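Local coordinates for ABC-type amino acid transport system, permease component (Caldanaerobacter subterraneus subsp. tengcongensis MB4, PDB 4YMU), which probably serves as the membrane-spanning subunit of an ABC transporter for amino acids, and binds arginine in a pocket among its helices, at residues Val34-Phe39 and Leu95-Ser100; Leu38-Met43 and Tyr102-Ile107. All coordinates share one frame; numbering follows the deposited sequence.

Interaction 1: residues Val34-Phe39 and Leu95-Ser100; sequences VLMGLF and LAINSS. With ARG (arginine), chain I.
The N98 carboxamide and the guanidinium of the bound arginine do not lie flat on each other: their planes are turned by about 40°, and they meet through one oxygen. N98 OD1 accepts from arginine NE at 2.8 Å and from arginine NH1 at 3.0 Å, so a single carbonyl holds two of the three guanidinium nitrogens. CG of N98 stands anti to its own backbone nitrogen (chi1 -176°), which carries the amide out to the ligand on the side of helix 87-112 turned from V34-F39.

The helix-to-helix contact itself is close and centred on G37. Its CA lies 4.0 Å from the CA of S100, and G37 CA approaches S100 O to 3.4 Å. A CB modelled on G37 would stand 3.1 Å from S100 O, a tight fit, which indicates that the missing side chain permits this spacing. The segment axes pass 8.0 Å apart at -39°. M36 flanks the glycine: M36 CB rests on S100 CB at 3.6 Å, while the bent end of its chain brings SD beside A96 and CE toward I97 CG1. The S100 hydroxyl is turned back on its own helix, bonded to I97 O at 2.5 Å in the carbonyl plane on a lone pair; Y58 OH is its other hydrogen-bonding partner, so this buried oxygen is satisfied.

Around the pair, Y58 of helix 49-63 touches both M36 and I97, closing over one flank, while L95 and S99 pack against M156 of helix 129-160. S99 also bonds E152 there, and helix 67-75 meets N98 through L67 and Q70. Helix 87-112 thus packs on helix 12-44 with one face and presents N98 to the arginine with another, beside helices 67-75 and 129-160.

Interaction 2: residues Leu38-Met43 and Tyr102-Ile107; sequences LFIALM and YVAEII. With ARG (arginine), chain I.
The backbone bond from I107 N to V103 O, 2.9 Å long, joins two residues that both meet L38. Between the segments the contact is apolar. I107 supplies its largest patch, with CD1 3.6 Å from L38 CA and CG2 4.2 Å from A41 CB. An extended chi2 of 178° pushes CD1 outward until it meets the L38 backbone, and the two side chains cross obliquely. Beside it, A104 CB fits against I40 CG2 at 3.9 Å. A41 CA and A104 CA are 4.9 Å apart and the segment axes cross at -57°: close helix packing through small residues, within the helical domain of the permease.

Y102 points elsewhere, to the ligand. Arginine NE lies 3.3 Å above one face of the ring, toward its rim, and arginine NH1 is 3.2 Å from Y102 CD2; the guanidinium is tilted by about 25° to the ring. An alanine here would remove that aromatic face and is likely to leave the guanidinium freer to tilt away from N98.

E105 forms salt bridges with R108 and with K44, the latter at the end of helix 12-44. V103 rests on L149, and I106 on I145 and A148; helix 87-112 thus lies between helix 12-44 and helix 129-160, while I40, on I59, joins helix 12-44 to helix 49-63.

Interactions 1 and 2 are successive parts of one interface, between helix 12-44 and helix 87-112, with centres 7 Å apart. They share L38 and F39 and interlock directly: G37 O touches A104 CB at 3.6 Å, and V103 CG1 lies 3.9 Å from both V34 CA and G37 CA. The local crossing widens from -39° to -57° at the same axis separation, consistent with curvature in one or both helices. Both also reach the bound arginine, from positions one helical turn apart: N98 holds its guanidinium by hydrogen bonds and Y102 covers it with a ring. E152, E159 and, from the second subunit, E159 and K158 add further hydrogen bonds to the arginine.

Interaction 1: residues Val34-Phe39 and Leu95-Ser100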
ATOM      1  N   VAL C  34     -10.955 -22.181 -10.795  1.00105.24           N
ATOM      2  CA  VAL C  34      -9.540 -21.921 -10.586  1.00106.21           C
ATOM      3  C   VAL C  34      -8.731 -22.448 -11.766  1.00113.86           C
ATOM      4  O   VAL C  34      -7.937 -21.713 -12.356  1.00114.54           O
ATOM      5  CB  VAL C  34      -9.036 -22.572  -9.284  1.00 98.66           C
ATOM      6  CG1 VAL C  34      -7.523 -22.720  -9.302  1.00 98.86           C
ATOM      7  CG2 VAL C  34      -9.486 -21.757  -8.081  1.00 89.64           C
ATOM      8  N   LEU C  35      -8.943 -23.718 -12.108  1.00115.67           N
ATOM      9  CA  LEU C  35      -8.239 -24.340 -13.229  1.00107.30           C
ATOM     10  C   LEU C  35      -8.520 -23.575 -14.505  1.00101.21           C
ATOM     11  O   LEU C  35      -7.618 -23.282 -15.287  1.00106.82           O
ATOM     12  CB  LEU C  35      -8.667 -25.792 -13.411  1.00103.87           C
ATOM     13  CG  LEU C  35      -7.825 -26.860 -12.717  1.00103.00           C
ATOM     14  CD1 LEU C  35      -7.793 -26.624 -11.214  1.00106.35           C
ATOM     15  CD2 LEU C  35      -8.350 -28.240 -13.042  1.00105.39           C
ATOM     16  N   MET C  36      -9.781 -23.237 -14.708  1.00 92.25           N
ATOM     17  CA  MET C  36     -10.142 -22.425 -15.848  1.00 97.92           C
ATOM     18  C   MET C  36      -9.460 -21.069 -15.724  1.00 92.94           C
ATOM     19  O   MET C  36      -8.857 -20.587 -16.680  1.00 91.71           O
ATOM     20  CB  MET C  36     -11.655 -22.236 -15.894  1.00103.81           C
ATOM     21  CG  MET C  36     -12.433 -23.511 -16.153  1.00108.72           C
ATOM     22  SD  MET C  36     -14.194 -23.154 -16.273  1.00110.40           S
ATOM     23  CE  MET C  36     -14.237 -22.508 -17.944  1.00 85.64           C
ATOM     24  N   GLY C  37      -9.536 -20.480 -14.533  1.00 93.22           N
ATOM     25  CA  GLY C  37      -8.996 -19.149 -14.284  1.00100.69           C
ATOM     26  C   GLY C  37      -7.510 -19.040 -14.579  1.00 97.62           C
ATOM     27  O   GLY C  37      -7.073 -18.077 -15.218  1.00 92.48           O
ATOM     28  N   LEU C  38      -6.751 -20.040 -14.128  1.00 99.15           N
ATOM     29  CA  LEU C  38      -5.320 -20.156 -14.407  1.00 97.29           C
ATOM     30  C   LEU C  38      -5.052 -20.154 -15.906  1.00 97.63           C
ATOM     31  O   LEU C  38      -4.154 -19.475 -16.403  1.00 93.76           O
ATOM     32  CB  LEU C  38      -4.781 -21.459 -13.805  1.00 89.71           C
ATOM     33  CG  LEU C  38      -3.353 -21.867 -14.180  1.00 87.21           C
ATOM     34  CD1 LEU C  38      -2.345 -20.765 -13.851  1.00 84.64           C
ATOM     35  CD2 LEU C  38      -2.980 -23.170 -13.480  1.00 82.62           C
ATOM     36  N   PHE C  39      -5.861 -20.926 -16.617  1.00 97.65           N
ATOM     37  CA  PHE C  39      -5.729 -21.094 -18.047  1.00102.05           C
ATOM     38  C   PHE C  39      -5.998 -19.767 -18.732  1.00102.27           C
ATOM     39  O   PHE C  39      -5.304 -19.386 -19.674  1.00103.79           O
ATOM     40  CB  PHE C  39      -6.735 -22.149 -18.498  1.00108.14           C
ATOM     41  CG  PHE C  39      -6.318 -22.904 -19.716  1.00118.18           C
ATOM     42  CD1 PHE C  39      -5.362 -23.909 -19.628  1.00125.41           C
ATOM     43  CD2 PHE C  39      -6.907 -22.642 -20.947  1.00117.44           C
ATOM     44  CE1 PHE C  39      -4.981 -24.626 -20.759  1.00130.39           C
ATOM     45  CE2 PHE C  39      -6.535 -23.356 -22.080  1.00116.26           C
ATOM     46  CZ  PHE C  39      -5.571 -24.348 -21.988  1.00124.18           C
ATOM     47  N   LEU C  95     -21.324 -20.746 -12.206  1.00 95.15           N
ATOM     48  CA  LEU C  95     -20.466 -20.357 -11.102  1.00 95.58           C
ATOM     49  C   LEU C  95     -18.983 -20.551 -11.441  1.00100.84           C
ATOM     50  O   LEU C  95     -18.171 -19.676 -11.170  1.00 89.99           O
ATOM     51  CB  LEU C  95     -20.818 -21.160  -9.854  1.00 88.04           C
ATOM     52  CG  LEU C  95     -22.157 -20.868  -9.200  1.00 87.10           C
ATOM     53  CD1 LEU C  95     -22.247 -21.610  -7.889  1.00 86.28           C
ATOM     54  CD2 LEU C  95     -22.309 -19.383  -8.973  1.00 87.97           C
ATOM     55  N   ALA C  96     -18.636 -21.690 -12.034  1.00 98.66           N
ATOM     56  CA  ALA C  96     -17.254 -21.946 -12.419  1.00 96.38           C
ATOM     57  C   ALA C  96     -16.757 -20.939 -13.451  1.00 99.62           C
ATOM     58  O   ALA C  96     -15.589 -20.562 -13.436  1.00103.34           O
ATOM     59  CB  ALA C  96     -17.069 -23.365 -12.924  1.00 91.13           C
ATOM     60  N   ILE C  97     -17.627 -20.526 -14.365  1.00 94.93           N
ATOM     61  CA  ILE C  97     -17.220 -19.545 -15.374  1.00 87.89           C
ATOM     62  C   ILE C  97     -16.998 -18.170 -14.725  1.00 86.54           C
ATOM     63  O   ILE C  97     -15.926 -17.537 -14.892  1.00102.03           O
ATOM     64  CB  ILE C  97     -18.237 -19.483 -16.538  1.00 78.53           C
ATOM     65  CG1 ILE C  97     -17.988 -20.624 -17.536  1.00 73.05           C
ATOM     66  CG2 ILE C  97     -18.187 -18.157 -17.254  1.00 62.99           C
ATOM     67  CD1 ILE C  97     -19.231 -20.969 -18.386  1.00 72.18           C
ATOM     68  N   ASN C  98     -18.001 -17.722 -13.972  1.00 77.03           N
ATOM     69  CA  ASN C  98     -17.918 -16.451 -13.254  1.00 87.67           C
ATOM     70  C   ASN C  98     -16.618 -16.382 -12.419  1.00 83.85           C
ATOM     71  O   ASN C  98     -15.774 -15.459 -12.558  1.00 82.01           O
ATOM     72  CB  ASN C  98     -19.168 -16.312 -12.378  1.00 79.07           C
ATOM     73  CG  ASN C  98     -19.250 -14.979 -11.657  1.00 86.07           C
ATOM     74  OD1 ASN C  98     -18.993 -14.899 -10.456  1.00 87.36           O
ATOM     75  ND2 ASN C  98     -19.612 -13.925 -12.381  1.00 90.59           N
ATOM     76  N   SER C  99     -16.442 -17.418 -11.605  1.00 81.71           N
ATOM     77  CA  SER C  99     -15.276 -17.566 -10.774  1.00 88.00           C
ATOM     78  C   SER C  99     -14.020 -17.603 -11.620  1.00 92.82           C
ATOM     79  O   SER C  99     -12.990 -17.129 -11.184  1.00 84.56           O
ATOM     80  CB  SER C  99     -15.355 -18.828  -9.917  1.00 89.85           C
ATOM     81  OG  SER C  99     -14.230 -18.905  -9.051  1.00 91.44           O
ATOM     82  N   SER C 100     -14.090 -18.171 -12.820  1.00 93.00           N
ATOM     83  CA  SER C 100     -12.886 -18.264 -13.641  1.00 85.87           C
ATOM     84  C   SER C 100     -12.406 -16.858 -13.970  1.00 93.01           C
ATOM     85  O   SER C 100     -11.205 -16.565 -13.902  1.00 95.01           O
ATOM     86  CB  SER C 100     -13.126 -19.044 -14.933  1.00 86.30           C
ATOM     87  OG  SER C 100     -13.733 -18.221 -15.913  1.00 89.53           O
TER
HETATM   88  N   ARG I 301     -23.045 -10.843  -7.403  1.00 88.03           N
HETATM   89  CA  ARG I 301     -22.135 -10.048  -8.228  1.00 95.72           C
HETATM   90  C   ARG I 301     -22.364 -10.272  -9.713  1.00102.06           C
HETATM   91  O   ARG I 301     -21.791  -9.561 -10.548  1.00106.72           O
HETATM   92  CB  ARG I 301     -20.678 -10.376  -7.914  1.00 81.86           C
HETATM   93  CG  ARG I 301     -20.222 -11.737  -8.369  1.00 79.94           C
HETATM   94  CD  ARG I 301     -18.840 -12.025  -7.804  1.00 85.36           C
HETATM   95  NE  ARG I 301     -18.243 -13.227  -8.370  1.00 93.17           N
HETATM   96  CZ  ARG I 301     -17.145 -13.805  -7.902  1.00 99.30           C
HETATM   97  NH1 ARG I 301     -16.673 -14.900  -8.484  1.00 96.24           N
HETATM   98  NH2 ARG I 301     -16.524 -13.292  -6.846  1.00104.76           N
HETATM   99  OXT ARG I 301     -23.100 -11.181 -10.097  1.00 91.11           O

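Interaction 2: residues Leu38-Met43 and Tyr102-Ile107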
ATOM      1  N   LEU C  38      -6.751 -20.040 -14.128  1.00 99.15           N
ATOM      2  CA  LEU C  38      -5.320 -20.156 -14.407  1.00 97.29           C
ATOM      3  C   LEU C  38      -5.052 -20.154 -15.906  1.00 97.63           C
ATOM      4  O   LEU C  38      -4.154 -19.475 -16.403  1.00 93.76           O
ATOM      5  CB  LEU C  38      -4.781 -21.459 -13.805  1.00 89.71           C
ATOM      6  CG  LEU C  38      -3.353 -21.867 -14.180  1.00 87.21           C
ATOM      7  CD1 LEU C  38      -2.345 -20.765 -13.851  1.00 84.64           C
ATOM      8  CD2 LEU C  38      -2.980 -23.170 -13.480  1.00 82.62           C
ATOM      9  N   PHE C  39      -5.861 -20.926 -16.617  1.00 97.65           N
ATOM     10  CA  PHE C  39      -5.729 -21.094 -18.047  1.00102.05           C
ATOM     11  C   PHE C  39      -5.998 -19.767 -18.732  1.00102.27           C
ATOM     12  O   PHE C  39      -5.304 -19.386 -19.674  1.00103.79           O
ATOM     13  CB  PHE C  39      -6.735 -22.149 -18.498  1.00108.14           C
ATOM     14  CG  PHE C  39      -6.318 -22.904 -19.716  1.00118.18           C
ATOM     15  CD1 PHE C  39      -5.362 -23.909 -19.628  1.00125.41           C
ATOM     16  CD2 PHE C  39      -6.907 -22.642 -20.947  1.00117.44           C
ATOM     17  CE1 PHE C  39      -4.981 -24.626 -20.759  1.00130.39           C
ATOM     18  CE2 PHE C  39      -6.535 -23.356 -22.080  1.00116.26           C
ATOM     19  CZ  PHE C  39      -5.571 -24.348 -21.988  1.00124.18           C
ATOM     20  N   ILE C  40      -7.010 -19.062 -18.240  1.00102.55           N
ATOM     21  CA  ILE C  40      -7.400 -17.782 -18.810  1.00103.21           C
ATOM     22  C   ILE C  40      -6.277 -16.768 -18.617  1.00 99.45           C
ATOM     23  O   ILE C  40      -5.994 -15.967 -19.510  1.00101.02           O
ATOM     24  CB  ILE C  40      -8.679 -17.229 -18.144  1.00106.27           C
ATOM     25  CG1 ILE C  40      -9.863 -18.170 -18.354  1.00102.97           C
ATOM     26  CG2 ILE C  40      -9.040 -15.866 -18.723  1.00111.11           C
ATOM     27  CD1 ILE C  40     -10.334 -18.211 -19.769  1.00105.82           C
ATOM     28  N   ALA C  41      -5.639 -16.819 -17.449  1.00 97.27           N
ATOM     29  CA  ALA C  41      -4.571 -15.883 -17.103  1.00 97.33           C
ATOM     30  C   ALA C  41      -3.371 -16.060 -18.036  1.00103.39           C
ATOM     31  O   ALA C  41      -2.847 -15.082 -18.573  1.00101.73           O
ATOM     32  CB  ALA C  41      -4.155 -16.078 -15.658  1.00 88.10           C
ATOM     33  N   LEU C  42      -2.963 -17.317 -18.227  1.00101.83           N
ATOM     34  CA  LEU C  42      -1.878 -17.687 -19.135  1.00 98.21           C
ATOM     35  C   LEU C  42      -2.111 -17.147 -20.544  1.00107.88           C
ATOM     36  O   LEU C  42      -1.182 -16.702 -21.218  1.00112.80           O
ATOM     37  CB  LEU C  42      -1.728 -19.212 -19.177  1.00 92.47           C
ATOM     38  CG  LEU C  42      -0.690 -19.846 -18.245  1.00 91.89           C
ATOM     39  CD1 LEU C  42      -0.281 -18.880 -17.165  1.00 88.00           C
ATOM     40  CD2 LEU C  42      -1.182 -21.139 -17.622  1.00 86.68           C
ATOM     41  N   MET C  43      -3.362 -17.194 -20.980  1.00111.75           N
ATOM     42  CA  MET C  43      -3.746 -16.660 -22.274  1.00110.64           C
ATOM     43  C   MET C  43      -3.530 -15.157 -22.353  1.00111.21           C
ATOM     44  O   MET C  43      -3.132 -14.628 -23.391  1.00108.45           O
ATOM     45  CB  MET C  43      -5.212 -16.964 -22.549  1.00109.82           C
ATOM     46  CG  MET C  43      -5.483 -18.394 -22.935  1.00100.52           C
ATOM     47  SD  MET C  43      -7.130 -18.552 -23.650  1.00110.92           S
ATOM     48  CE  MET C  43      -7.458 -20.266 -23.270  1.00 92.14           C
ATOM     49  N   TYR C 102     -13.002 -13.997 -12.251  1.00104.13           N
ATOM     50  CA  TYR C 102     -12.472 -13.328 -11.058  1.00 90.97           C
ATOM     51  C   TYR C 102     -11.111 -13.902 -10.623  1.00 90.82           C
ATOM     52  O   TYR C 102     -10.220 -13.161 -10.200  1.00 94.91           O
ATOM     53  CB  TYR C 102     -13.493 -13.334  -9.919  1.00 77.86           C
ATOM     54  CG  TYR C 102     -14.668 -12.415 -10.189  1.00 80.55           C
ATOM     55  CD1 TYR C 102     -14.641 -11.083  -9.793  1.00 69.28           C
ATOM     56  CD2 TYR C 102     -15.804 -12.880 -10.859  1.00 74.11           C
ATOM     57  CE1 TYR C 102     -15.716 -10.237 -10.043  1.00 81.63           C
ATOM     58  CE2 TYR C 102     -16.885 -12.046 -11.114  1.00 72.48           C
ATOM     59  CZ  TYR C 102     -16.843 -10.726 -10.707  1.00 86.61           C
ATOM     60  OH  TYR C 102     -17.914  -9.887 -10.960  1.00 82.11           O
ATOM     61  N   VAL C 103     -10.952 -15.215 -10.763  1.00 85.15           N
ATOM     62  CA  VAL C 103      -9.710 -15.901 -10.429  1.00 93.44           C
ATOM     63  C   VAL C 103      -8.555 -15.509 -11.353  1.00 99.64           C
ATOM     64  O   VAL C 103      -7.418 -15.310 -10.898  1.00100.38           O
ATOM     65  CB  VAL C 103      -9.901 -17.423 -10.385  1.00 90.74           C
ATOM     66  CG1 VAL C 103      -8.562 -18.158 -10.506  1.00 91.50           C
ATOM     67  CG2 VAL C 103     -10.625 -17.810  -9.104  1.00 89.85           C
ATOM     68  N   ALA C 104      -8.850 -15.386 -12.643  1.00 96.52           N
ATOM     69  CA  ALA C 104      -7.865 -14.889 -13.594  1.00 95.07           C
ATOM     70  C   ALA C 104      -7.314 -13.528 -13.131  1.00100.29           C
ATOM     71  O   ALA C 104      -6.077 -13.301 -13.103  1.00101.14           O
ATOM     72  CB  ALA C 104      -8.486 -14.772 -14.980  1.00 82.71           C
ATOM     73  N   GLU C 105      -8.226 -12.630 -12.746  1.00 96.63           N
ATOM     74  CA  GLU C 105      -7.763 -11.337 -12.236  1.00100.17           C
ATOM     75  C   GLU C 105      -6.924 -11.475 -10.977  1.00 97.82           C
ATOM     76  O   GLU C 105      -5.888 -10.812 -10.832  1.00104.38           O
ATOM     77  CB  GLU C 105      -8.917 -10.380 -11.965  1.00105.86           C
ATOM     78  CG  GLU C 105      -8.973  -9.274 -12.969  1.00114.40           C
ATOM     79  CD  GLU C 105      -7.598  -8.718 -13.261  1.00117.69           C
ATOM     80  OE1 GLU C 105      -7.057  -7.957 -12.410  1.00115.11           O
ATOM     81  OE2 GLU C 105      -7.055  -9.076 -14.339  1.00115.59           O
ATOM     82  N   ILE C 106      -7.364 -12.350 -10.080  1.00 87.00           N
ATOM     83  CA  ILE C 106      -6.637 -12.580  -8.847  1.00 82.94           C
ATOM     84  C   ILE C 106      -5.186 -12.991  -9.128  1.00 89.34           C
ATOM     85  O   ILE C 106      -4.249 -12.483  -8.501  1.00 86.14           O
ATOM     86  CB  ILE C 106      -7.337 -13.627  -7.971  1.00 76.61           C
ATOM     87  CG1 ILE C 106      -8.354 -12.950  -7.061  1.00 67.96           C
ATOM     88  CG2 ILE C 106      -6.341 -14.391  -7.114  1.00 78.51           C
ATOM     89  CD1 ILE C 106      -9.348 -13.927  -6.463  1.00 79.88           C
ATOM     90  N   ILE C 107      -5.003 -13.885 -10.088  1.00 92.74           N
ATOM     91  CA  ILE C 107      -3.661 -14.320 -10.442  1.00 96.22           C
ATOM     92  C   ILE C 107      -2.827 -13.165 -10.983  1.00 97.14           C
ATOM     93  O   ILE C 107      -1.685 -12.935 -10.519  1.00 90.21           O
ATOM     94  CB  ILE C 107      -3.686 -15.466 -11.454  1.00 91.03           C
ATOM     95  CG1 ILE C 107      -4.343 -16.707 -10.827  1.00 88.20           C
ATOM     96  CG2 ILE C 107      -2.271 -15.743 -11.975  1.00 73.70           C
ATOM     97  CD1 ILE C 107      -4.447 -17.884 -11.779  1.00 78.25           C
TER
HETATM   98  N   ARG I 301     -23.045 -10.843  -7.403  1.00 88.03           N
HETATM   99  CA  ARG I 301     -22.135 -10.048  -8.228  1.00 95.72           C
HETATM  100  C   ARG I 301     -22.364 -10.272  -9.713  1.00102.06           C
HETATM  101  O   ARG I 301     -21.791  -9.561 -10.548  1.00106.72           O
HETATM  102  CB  ARG I 301     -20.678 -10.376  -7.914  1.00 81.86           C
HETATM  103  CG  ARG I 301     -20.222 -11.737  -8.369  1.00 79.94           C
HETATM  104  CD  ARG I 301     -18.840 -12.025  -7.804  1.00 85.36           C
HETATM  105  NE  ARG I 301     -18.243 -13.227  -8.370  1.00 93.17           N
HETATM  106  CZ  ARG I 301     -17.145 -13.805  -7.902  1.00 99.30           C
HETATM  107  NH1 ARG I 301     -16.673 -14.900  -8.484  1.00 96.24           N
HETATM  108  NH2 ARG I 301     -16.524 -13.292  -6.846  1.00104.76           N
HETATM  109  OXT ARG I 301     -23.100 -11.181 -10.097  1.00 91.11           O